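Galactonate dehydratase (Zobellia galactanivorans, PDB 5OLC) is an enolase-superfamily enzyme that pairs a mandelate racemase/muconate lactonizing enzyme-type N-terminal domain with a TIM-barrel-like C-terminal domain. Local coordinates at residues D68-T71 / P72-L75; R91-M94 / D95-S99; V101-A104 / A105-A108; Y260-K263 / R264-D267. All coordinates share one frame; numbering follows the deposited sequence.

Contact 1 (D68-T71 / P72-L75); sequences DFFT and PFLL
Leu74 N donates to Thr71 O at 3.1 Å. The N-H points well at the oxygen, at 159°. Leu75 N adds a weak bond to the same Thr71 O at 3.5 Å. Phe73 N reaches Phe70 O at 3.1 Å, also weakly, because the approach is bent. These bonds wind the chain off the end of helix 60-70, in the family's N-terminal domain, and into the loop before helix 82-93. Thr71 OG1 is hydrogen-bonded back to Ile67 O, one turn earlier. Outside the turn, Phe69 and Phe73 form a T-shaped pair. The edge of Phe73 meets one face of Phe69, with centroids 5.5 Å apart and planes at 72°. Phe73 CE2 does the touching, 4.2 Å from Phe69 CE2 and toward the rim of that ring. Phe69 has CG anti to its own N (chi1 171°), which swings the ring to the side where Phe73 lies. Pro59 of the second subunit packs on Phe69 as well. Deeper in, Phe70 CB meets Leu74 CD1 at 4.2 Å, and both side chains lean on helix 101-120. Thr71 CG2 touches Leu75 CD1 at 3.8 Å, beside Ile14 of strand 11-22.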
loop_
_atom_site.group_PDB
_atom_site.type_symbol
_atom_site.label_atom_id
_atom_site.label_comp_id
_atom_site.label_asym_id
_atom_site.label_seq_id
_atom_site.Cartn_x
_atom_site.Cartn_y
_atom_site.Cartn_z
ATOM N N ASP A 68 -40.716 -15.982 9.088
ATOM C CA ASP A 68 -41.982 -15.894 8.352
ATOM C C ASP A 68 -41.777 -15.423 6.907
ATOM O O ASP A 68 -42.563 -15.794 6.024
ATOM C CB ASP A 68 -42.949 -14.931 9.049
ATOM C CG ASP A 68 -43.482 -15.330 10.419
ATOM O OD1 ASP A 68 -43.210 -16.467 10.864
ATOM O OD2 ASP A 68 -44.199 -14.511 11.034
ATOM N N PHE A 69 -40.731 -14.585 6.675
ATOM C CA PHE A 69 -40.408 -14.068 5.344
ATOM C C PHE A 69 -39.905 -15.170 4.425
ATOM O O PHE A 69 -40.344 -15.238 3.279
ATOM C CB PHE A 69 -39.422 -12.876 5.408
ATOM C CG PHE A 69 -38.883 -12.456 4.056
ATOM C CD1 PHE A 69 -39.657 -11.693 3.182
ATOM C CD2 PHE A 69 -37.613 -12.841 3.646
ATOM C CE1 PHE A 69 -39.166 -11.330 1.923
ATOM C CE2 PHE A 69 -37.124 -12.471 2.394
ATOM C CZ PHE A 69 -37.904 -11.723 1.540
ATOM N N PHE A 70 -39.000 -16.026 4.936
ATOM C CA PHE A 70 -38.405 -17.141 4.188
ATOM C C PHE A 70 -39.271 -18.373 4.138
ATOM O O PHE A 70 -39.052 -19.216 3.260
ATOM C CB PHE A 70 -37.037 -17.545 4.767
ATOM C CG PHE A 70 -36.014 -16.434 4.815
ATOM C CD1 PHE A 70 -35.538 -15.852 3.642
ATOM C CD2 PHE A 70 -35.513 -15.982 6.032
ATOM C CE1 PHE A 70 -34.606 -14.828 3.688
ATOM C CE2 PHE A 70 -34.576 -14.959 6.077
ATOM C CZ PHE A 70 -34.124 -14.393 4.904
ATOM N N THR A 71 -40.217 -18.516 5.096
ATOM C CA THR A 71 -41.056 -19.708 5.220
ATOM C C THR A 71 -41.728 -20.033 3.886
ATOM O O THR A 71 -41.520 -21.164 3.471
ATOM C CB THR A 71 -41.981 -19.632 6.431
ATOM O OG1 THR A 71 -41.161 -19.553 7.597
ATOM C CG2 THR A 71 -42.862 -20.846 6.569
ATOM N N PRO A 72 -42.362 -19.106 3.116
ATOM C CA PRO A 72 -42.954 -19.509 1.812
ATOM C C PRO A 72 -42.025 -20.230 0.826
ATOM O O PRO A 72 -42.491 -21.185 0.189
ATOM C CB PRO A 72 -43.470 -18.198 1.223
ATOM C CG PRO A 72 -43.768 -17.363 2.410
ATOM C CD PRO A 72 -42.711 -17.704 3.432
ATOM N N PHE A 73 -40.725 -19.811 0.719
ATOM C CA PHE A 73 -39.736 -20.399 -0.212
ATOM C C PHE A 73 -38.921 -21.576 0.364
ATOM O O PHE A 73 -37.907 -21.981 -0.229
ATOM C CB PHE A 73 -38.778 -19.339 -0.784
ATOM C CG PHE A 73 -39.117 -17.893 -0.547
ATOM C CD1 PHE A 73 -39.917 -17.193 -1.445
ATOM C CD2 PHE A 73 -38.587 -17.210 0.536
ATOM C CE1 PHE A 73 -40.212 -15.847 -1.240
ATOM C CE2 PHE A 73 -38.874 -15.860 0.736
ATOM C CZ PHE A 73 -39.695 -15.190 -0.147
ATOM N N LEU A 74 -39.358 -22.127 1.514
ATOM C CA LEU A 74 -38.666 -23.246 2.151
ATOM C C LEU A 74 -39.527 -24.512 2.260
ATOM O O LEU A 74 -38.990 -25.619 2.348
ATOM C CB LEU A 74 -38.115 -22.857 3.538
ATOM C CG LEU A 74 -36.921 -21.928 3.623
ATOM C CD1 LEU A 74 -36.513 -21.745 5.041
ATOM C CD2 LEU A 74 -35.733 -22.447 2.863
ATOM N N LEU A 75 -40.848 -24.335 2.287
ATOM C CA LEU A 75 -41.838 -25.405 2.387
ATOM C C LEU A 75 -41.850 -26.239 1.082
ATOM O O LEU A 75 -41.801 -25.675 -0.027
ATOM C CB LEU A 75 -43.225 -24.752 2.640
ATOM C CG LEU A 75 -43.813 -24.718 4.069
ATOM C CD1 LEU A 75 -42.801 -24.324 5.127
ATOM C CD2 LEU A 75 -44.960 -23.778 4.127
#

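Contact 2 (R91-M94 / D95-S99); sequences RRSM and DYARS
Ser93 and Tyr96 meet in the turn that ends helix 82-93, in the helical part of the enolase-type N-terminal domain. The chain then runs as a loop to helix 101-120. Tyr96 N donates to Ser93 O at 2.8 Å. The N-H is bent from a straight line (144°). This is the one hydrogen bond between residues 91-94 and 95-99. Ala97 CB points back at the helix end, 3.6 Å from Ser93 OG. That hydroxyl has a weak hydrogen bond to Met89 O. The Tyr96 ring slants past the helix end, its CE2 4.1 Å from Arg92 O. Asp95 CB sits over the centre of one face of this ring, 4.0 Å above it. The Asp95 carboxylate turns to the second subunit, where OD1 is hydrogen-bonded to His205. Arg98 also faces that subunit and makes salt bridges to its Glu234 and Glu256. The loop after the helix thus brings a carboxylate and a guanidinium group to the subunit interface. Met94 crosses Asp95 at about a right angle. Its chain bends at both chi2 and chi3, and Met94 SD comes to 3.9 Å from Asp95 OD1.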
loop_
_atom_site.group_PDB
_atom_site.type_symbol
_atom_site.label_atom_id
_atom_site.label_comp_id
_atom_site.label_asym_id
_atom_site.label_seq_id
_atom_site.Cartn_x
_atom_site.Cartn_y
_atom_site.Cartn_z
ATOM N N ARG A 91 -30.077 -15.542 -1.664
ATOM C CA ARG A 91 -30.554 -14.904 -2.905
ATOM C C ARG A 91 -31.776 -14.005 -2.659
ATOM O O ARG A 91 -31.846 -12.914 -3.221
ATOM C CB ARG A 91 -30.842 -15.943 -4.014
ATOM C CG ARG A 91 -29.612 -16.431 -4.783
ATOM C CD ARG A 91 -29.184 -15.504 -5.932
ATOM N NE ARG A 91 -29.940 -15.714 -7.177
ATOM C CZ ARG A 91 -29.529 -15.330 -8.388
ATOM N NH1 ARG A 91 -28.353 -14.729 -8.543
ATOM N NH2 ARG A 91 -30.282 -15.565 -9.455
ATOM N N ARG A 92 -32.679 -14.422 -1.748
ATOM C CA ARG A 92 -33.878 -13.669 -1.395
ATOM C C ARG A 92 -33.584 -12.442 -0.507
ATOM O O ARG A 92 -34.151 -11.369 -0.743
ATOM C CB ARG A 92 -34.937 -14.576 -0.716
ATOM C CG ARG A 92 -35.461 -15.754 -1.541
ATOM C CD ARG A 92 -36.515 -15.421 -2.593
ATOM N NE ARG A 92 -36.807 -16.595 -3.420
ATOM C CZ ARG A 92 -37.862 -16.738 -4.217
ATOM N NH1 ARG A 92 -38.772 -15.777 -4.306
ATOM N NH2 ARG A 92 -38.027 -17.853 -4.915
ATOM N N SER A 93 -32.714 -12.602 0.519
ATOM C CA SER A 93 -32.443 -11.553 1.516
ATOM C C SER A 93 -31.280 -10.570 1.248
ATOM O O SER A 93 -31.343 -9.468 1.777
ATOM C CB SER A 93 -32.237 -12.167 2.896
ATOM O OG SER A 93 -30.924 -12.672 3.071
ATOM N N MET A 94 -30.223 -10.970 0.507
ATOM C CA MET A 94 -28.995 -10.206 0.183
ATOM C C MET A 94 -29.185 -8.667 -0.023
ATOM O O MET A 94 -28.450 -7.887 0.595
ATOM C CB MET A 94 -28.301 -10.837 -1.040
ATOM C CG MET A 94 -27.068 -10.102 -1.518
ATOM S SD MET A 94 -27.305 -9.502 -3.201
ATOM C CE MET A 94 -27.261 -11.054 -4.110
ATOM N N ASP A 95 -30.158 -8.250 -0.879
ATOM C CA ASP A 95 -30.490 -6.842 -1.174
ATOM C C ASP A 95 -30.957 -6.053 0.075
ATOM O O ASP A 95 -30.767 -4.834 0.130
ATOM C CB ASP A 95 -31.552 -6.738 -2.307
ATOM C CG ASP A 95 -31.932 -8.055 -2.985
ATOM O OD1 ASP A 95 -31.051 -8.677 -3.614
ATOM O OD2 ASP A 95 -33.112 -8.462 -2.883
ATOM N N TYR A 96 -31.571 -6.753 1.062
ATOM C CA TYR A 96 -32.131 -6.185 2.301
ATOM C C TYR A 96 -31.538 -6.802 3.601
ATOM O O TYR A 96 -32.143 -6.670 4.671
ATOM C CB TYR A 96 -33.676 -6.339 2.319
ATOM C CG TYR A 96 -34.355 -6.345 0.966
ATOM C CD1 TYR A 96 -34.560 -5.163 0.262
ATOM C CD2 TYR A 96 -34.849 -7.526 0.418
ATOM C CE1 TYR A 96 -35.206 -5.157 -0.973
ATOM C CE2 TYR A 96 -35.499 -7.533 -0.815
ATOM C CZ TYR A 96 -35.672 -6.345 -1.508
ATOM O OH TYR A 96 -36.302 -6.333 -2.731
ATOM N N ALA A 97 -30.390 -7.493 3.514
ATOM C CA ALA A 97 -29.797 -8.119 4.696
ATOM C C ALA A 97 -28.328 -7.725 4.897
ATOM O O ALA A 97 -28.087 -6.603 5.361
ATOM C CB ALA A 97 -29.975 -9.630 4.666
ATOM N N ARG A 98 -27.353 -8.617 4.550
ATOM C CA ARG A 98 -25.899 -8.413 4.707
ATOM C C ARG A 98 -25.459 -8.579 6.171
ATOM O O ARG A 98 -24.448 -9.235 6.442
ATOM C CB ARG A 98 -25.415 -7.064 4.132
ATOM C CG ARG A 98 -25.630 -6.896 2.635
ATOM C CD ARG A 98 -24.910 -5.677 2.085
ATOM N NE ARG A 98 -23.466 -5.700 2.340
ATOM C CZ ARG A 98 -22.570 -4.999 1.659
ATOM N NH1 ARG A 98 -21.278 -5.092 1.956
ATOM N NH2 ARG A 98 -22.954 -4.206 0.663
ATOM N N SER A 99 -26.222 -7.980 7.100
ATOM C CA SER A 99 -26.007 -8.057 8.538
ATOM C C SER A 99 -27.354 -8.102 9.281
ATOM O O SER A 99 -28.429 -8.119 8.662
ATOM C CB SER A 99 -25.163 -6.878 9.021
ATOM O OG SER A 99 -23.784 -7.197 9.104
#

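Contact 3 (V101-A104 / A105-A108); sequences VLQA and AISA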
loop_
_atom_site.group_PDB
_atom_site.type_symbol
_atom_site.label_atom_id
_atom_site.label_comp_id
_atom_site.label_asym_id
_atom_site.label_seq_id
_atom_site.Cartn_x
_atom_site.Cartn_y
_atom_site.Cartn_z
ATOM N N VAL A 101 -30.675 -8.744 11.629
ATOM C CA VAL A 101 -31.957 -9.434 11.756
ATOM C C VAL A 101 -32.171 -10.556 10.724
ATOM O O VAL A 101 -32.311 -11.691 11.174
ATOM C CB VAL A 101 -33.135 -8.415 11.794
ATOM C CG1 VAL A 101 -34.490 -9.076 11.517
ATOM C CG2 VAL A 101 -33.162 -7.675 13.131
ATOM N N LEU A 102 -32.207 -10.287 9.386
ATOM C CA LEU A 102 -32.431 -11.384 8.411
ATOM C C LEU A 102 -31.342 -12.479 8.459
ATOM O O LEU A 102 -31.646 -13.621 8.124
ATOM C CB LEU A 102 -32.664 -10.905 6.976
ATOM C CG LEU A 102 -34.052 -10.322 6.674
ATOM C CD1 LEU A 102 -34.061 -9.627 5.342
ATOM C CD2 LEU A 102 -35.138 -11.375 6.682
ATOM N N GLN A 103 -30.120 -12.151 8.947
ATOM C CA GLN A 103 -29.044 -13.123 9.115
ATOM C C GLN A 103 -29.346 -14.060 10.282
ATOM O O GLN A 103 -29.062 -15.261 10.181
ATOM C CB GLN A 103 -27.649 -12.463 9.265
ATOM C CG GLN A 103 -27.094 -11.826 7.991
ATOM C CD GLN A 103 -27.406 -12.592 6.715
ATOM O OE1 GLN A 103 -27.093 -13.784 6.574
ATOM N NE2 GLN A 103 -28.059 -11.929 5.763
ATOM N N ALA A 104 -29.967 -13.519 11.366
ATOM C CA ALA A 104 -30.366 -14.319 12.524
ATOM C C ALA A 104 -31.608 -15.201 12.198
ATOM O O ALA A 104 -31.780 -16.262 12.813
ATOM C CB ALA A 104 -30.611 -13.433 13.733
ATOM N N ALA A 105 -32.439 -14.782 11.200
ATOM C CA ALA A 105 -33.565 -15.575 10.697
ATOM C C ALA A 105 -32.979 -16.761 9.918
ATOM O O ALA A 105 -33.374 -17.907 10.179
ATOM C CB ALA A 105 -34.440 -14.741 9.790
ATOM N N ILE A 106 -31.973 -16.485 9.004
ATOM C CA ILE A 106 -31.247 -17.500 8.202
ATOM C C ILE A 106 -30.483 -18.447 9.126
ATOM O O ILE A 106 -30.501 -19.652 8.882
ATOM C CB ILE A 106 -30.336 -16.916 7.071
ATOM C CG1 ILE A 106 -31.141 -16.065 6.061
ATOM C CG2 ILE A 106 -29.627 -18.043 6.322
ATOM C CD1 ILE A 106 -30.385 -15.504 4.856
ATOM N N SER A 107 -29.846 -17.912 10.202
ATOM C CA SER A 107 -29.109 -18.700 11.211
ATOM C C SER A 107 -30.021 -19.704 11.909
ATOM O O SER A 107 -29.673 -20.885 11.999
ATOM C CB SER A 107 -28.476 -17.806 12.274
ATOM O OG SER A 107 -27.505 -16.902 11.779
ATOM N N ALA A 108 -31.182 -19.215 12.428
ATOM C CA ALA A 108 -32.195 -19.986 13.139
ATOM C C ALA A 108 -32.664 -21.188 12.326
ATOM O O ALA A 108 -32.599 -22.300 12.848
ATOM C CB ALA A 108 -33.351 -19.084 13.505
#
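Ser107 grips Gln103 O twice, and this is the tight part of the contact. Ser107 N and Ser107 OG each lie 2.8 Å from Gln103 O, and they come from opposite faces of its carbonyl plane. The hydroxyl stands above that plane, while the amide is tilted less. With chi1 at -62°, OG lies beside its own N and anti to the carbonyl carbon. That rotation turns the hydroxyl back along the helix to the preceding turn. Ser107 OG also has weak hydrogen bonds to Ile278 O of helix 278-281 and to Gly282 N just after it, so one side chain also makes weak links to a later part of the chain.

The regular backbone bonds run beside this grip. Ala105 N reaches Val101 O at 3.1 Å. Ile106 N meets Leu102 O at 3.0 Å, and Ala108 N meets Ala104 O at 3.0 Å.

Side chains meet far more loosely. Gln103 and Ile106 lie side by side and point the same way, yet Gln103 OE1 comes only to 4.1 Å from Ile106 CD1. The contact has no solvent side, since all eight residues are buried. Ile106 packs on Trp86 and Met89 of helix 82-93, and Ala104 on Ile63 of helix 60-70. Val101 and Leu102 meet Leu102 and Val101 of the second subunit. These are successive alpha-helical i+4 to i hydrogen bonds near the start of helix 101-120, packed among the helices of an enolase-type N-terminal domain.

Contact 4 (Y260-K263 / R264-D267); sequences YGFK and RLFD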
loop_
_atom_site.group_PDB
_atom_site.type_symbol
_atom_site.label_atom_id
_atom_site.label_comp_id
_atom_site.label_asym_id
_atom_site.label_seq_id
_atom_site.Cartn_x
_atom_site.Cartn_y
_atom_site.Cartn_z
ATOM N N TYR A 260 -18.081 -12.699 4.283
ATOM C CA TYR A 260 -17.639 -11.419 3.735
ATOM C C TYR A 260 -17.297 -10.428 4.818
ATOM O O TYR A 260 -16.331 -9.677 4.680
ATOM C CB TYR A 260 -18.687 -10.857 2.782
ATOM C CG TYR A 260 -19.140 -11.848 1.739
ATOM C CD1 TYR A 260 -18.410 -12.041 0.572
ATOM C CD2 TYR A 260 -20.332 -12.550 1.889
ATOM C CE1 TYR A 260 -18.850 -12.916 -0.421
ATOM C CE2 TYR A 260 -20.772 -13.440 0.913
ATOM C CZ TYR A 260 -20.024 -13.625 -0.240
ATOM O OH TYR A 260 -20.429 -14.504 -1.212
ATOM N N GLY A 261 -18.085 -10.454 5.888
ATOM C CA GLY A 261 -17.887 -9.603 7.046
ATOM C C GLY A 261 -16.628 -9.991 7.791
ATOM O O GLY A 261 -15.825 -9.124 8.146
ATOM N N PHE A 262 -16.432 -11.305 7.980
ATOM C CA PHE A 262 -15.248 -11.804 8.654
ATOM C C PHE A 262 -13.971 -11.696 7.833
ATOM O O PHE A 262 -12.912 -11.538 8.430
ATOM C CB PHE A 262 -15.460 -13.210 9.174
ATOM C CG PHE A 262 -15.969 -13.139 10.591
ATOM C CD1 PHE A 262 -15.103 -12.841 11.645
ATOM C CD2 PHE A 262 -17.321 -13.287 10.866
ATOM C CE1 PHE A 262 -15.576 -12.749 12.955
ATOM C CE2 PHE A 262 -17.795 -13.198 12.174
ATOM C CZ PHE A 262 -16.919 -12.937 13.212
ATOM N N LYS A 263 -14.061 -11.695 6.489
ATOM C CA LYS A 263 -12.902 -11.494 5.611
ATOM C C LYS A 263 -12.390 -10.066 5.807
ATOM O O LYS A 263 -11.188 -9.878 5.984
ATOM C CB LYS A 263 -13.298 -11.793 4.143
ATOM C CG LYS A 263 -12.720 -10.936 3.019
ATOM C CD LYS A 263 -11.309 -11.312 2.614
ATOM C CE LYS A 263 -10.993 -10.923 1.183
ATOM N NZ LYS A 263 -10.959 -9.453 0.900
ATOM N N ARG A 264 -13.318 -9.070 5.846
ATOM C CA ARG A 264 -13.002 -7.659 6.046
ATOM C C ARG A 264 -12.417 -7.419 7.445
ATOM O O ARG A 264 -11.469 -6.642 7.554
ATOM C CB ARG A 264 -14.192 -6.739 5.687
ATOM C CG ARG A 264 -15.004 -6.078 6.824
ATOM C CD ARG A 264 -16.020 -5.058 6.298
ATOM N NE ARG A 264 -17.206 -5.650 5.642
ATOM C CZ ARG A 264 -17.363 -5.839 4.322
ATOM N NH1 ARG A 264 -18.483 -6.374 3.851
ATOM N NH2 ARG A 264 -16.393 -5.509 3.472
ATOM N N LEU A 265 -12.889 -8.145 8.476
ATOM C CA LEU A 265 -12.335 -8.014 9.823
ATOM C C LEU A 265 -10.886 -8.528 9.863
ATOM O O LEU A 265 -10.007 -7.865 10.419
ATOM C CB LEU A 265 -13.215 -8.762 10.851
ATOM C CG LEU A 265 -12.743 -8.729 12.326
ATOM C CD1 LEU A 265 -13.141 -7.462 13.000
ATOM C CD2 LEU A 265 -13.279 -9.895 13.086
ATOM N N PHE A 266 -10.647 -9.690 9.244
ATOM C CA PHE A 266 -9.332 -10.322 9.205
ATOM C C PHE A 266 -8.326 -9.577 8.318
ATOM O O PHE A 266 -7.124 -9.621 8.613
ATOM C CB PHE A 266 -9.440 -11.802 8.760
ATOM C CG PHE A 266 -10.282 -12.733 9.609
ATOM C CD1 PHE A 266 -10.207 -12.700 11.002
ATOM C CD2 PHE A 266 -11.073 -13.706 9.018
ATOM C CE1 PHE A 266 -10.960 -13.581 11.778
ATOM C CE2 PHE A 266 -11.811 -14.598 9.798
ATOM C CZ PHE A 266 -11.750 -14.529 11.173
ATOM N N ASP A 267 -8.809 -8.910 7.232
ATOM C CA ASP A 267 -7.962 -8.172 6.298
ATOM C C ASP A 267 -7.311 -6.996 6.964
ATOM O O ASP A 267 -6.265 -6.534 6.506
ATOM C CB ASP A 267 -8.771 -7.680 5.090
ATOM C CG ASP A 267 -8.888 -8.648 3.931
ATOM O OD1 ASP A 267 -8.225 -9.701 3.960
ATOM O OD2 ASP A 267 -9.612 -8.341 2.987
#
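Lys263 and Asp267 form a salt bridge one turn apart on helix 258-267. Lys263 NZ donates to Asp267 OD2 at 2.7 Å, on the syn lone pair, the side of the other carboxylate oxygen. Lys263 chi1 lies off the staggered positions (142°), and bends at chi2 and chi4 bring NZ back to Asp267. CD and CE also lie beside the carboxylate, with Lys263 CE 3.4 Å from Asp267 OD2. Asp267 OD1 has a weak hydrogen bond to Tyr297 OH of the same chain. The lysine also makes a cation-pi contact with Tyr297 of the third subunit.

On the buried side Phe262 meets two residues. Leu265 has CG anti to its own N (chi1 179°), and its side chain runs next to Phe262 in the same direction. Leu265 CD2 comes to 3.7 Å from Phe262 CE1. Phe266 takes a different rotation, with CG beside its own N and anti to the carbonyl carbon. Phe266 CZ is 3.8 Å from Phe262 CD1. The two rings are inclined at 42°. Both touch Ala274 of the next strand, within the beta-alpha-beta unit of the barrel-like domain.

Arg264 bends at chi3 and curls back along the helix. Tyr260 O sits over the centre of one guanidinium face, while Arg264 N is hydrogen-bonded to that same oxygen at 3.3 Å. Asp267 would be expected to offset the charge of Lys263 within the helix. Arg264 lies near its own counterpart in the second subunit, and Glu234 of that subunit may offset part of this charge through a long, weak ion pair.

Overall arrangement
The four contacts follow one another along the chain. Each is a local turn, so none nests or crosses and none closes a long loop. Contact 1 ends helix 60-70, contact 2 ends helix 82-93, and contact 3 lies near the start of helix 101-120. These three touch one another in the N-terminal domain. Phe70 joins contact 1 to Ser93 of contact 2 and to Leu102, Ala105 and Ile106 of contact 3. Ala97 of contact 2 rests on Gln103. Contact 4 lies in the C-terminal domain and meets contact 2, where Arg98 and Arg264 come together near Glu234 of the second subunit. Contacts 1 and 3 do not touch contact 4.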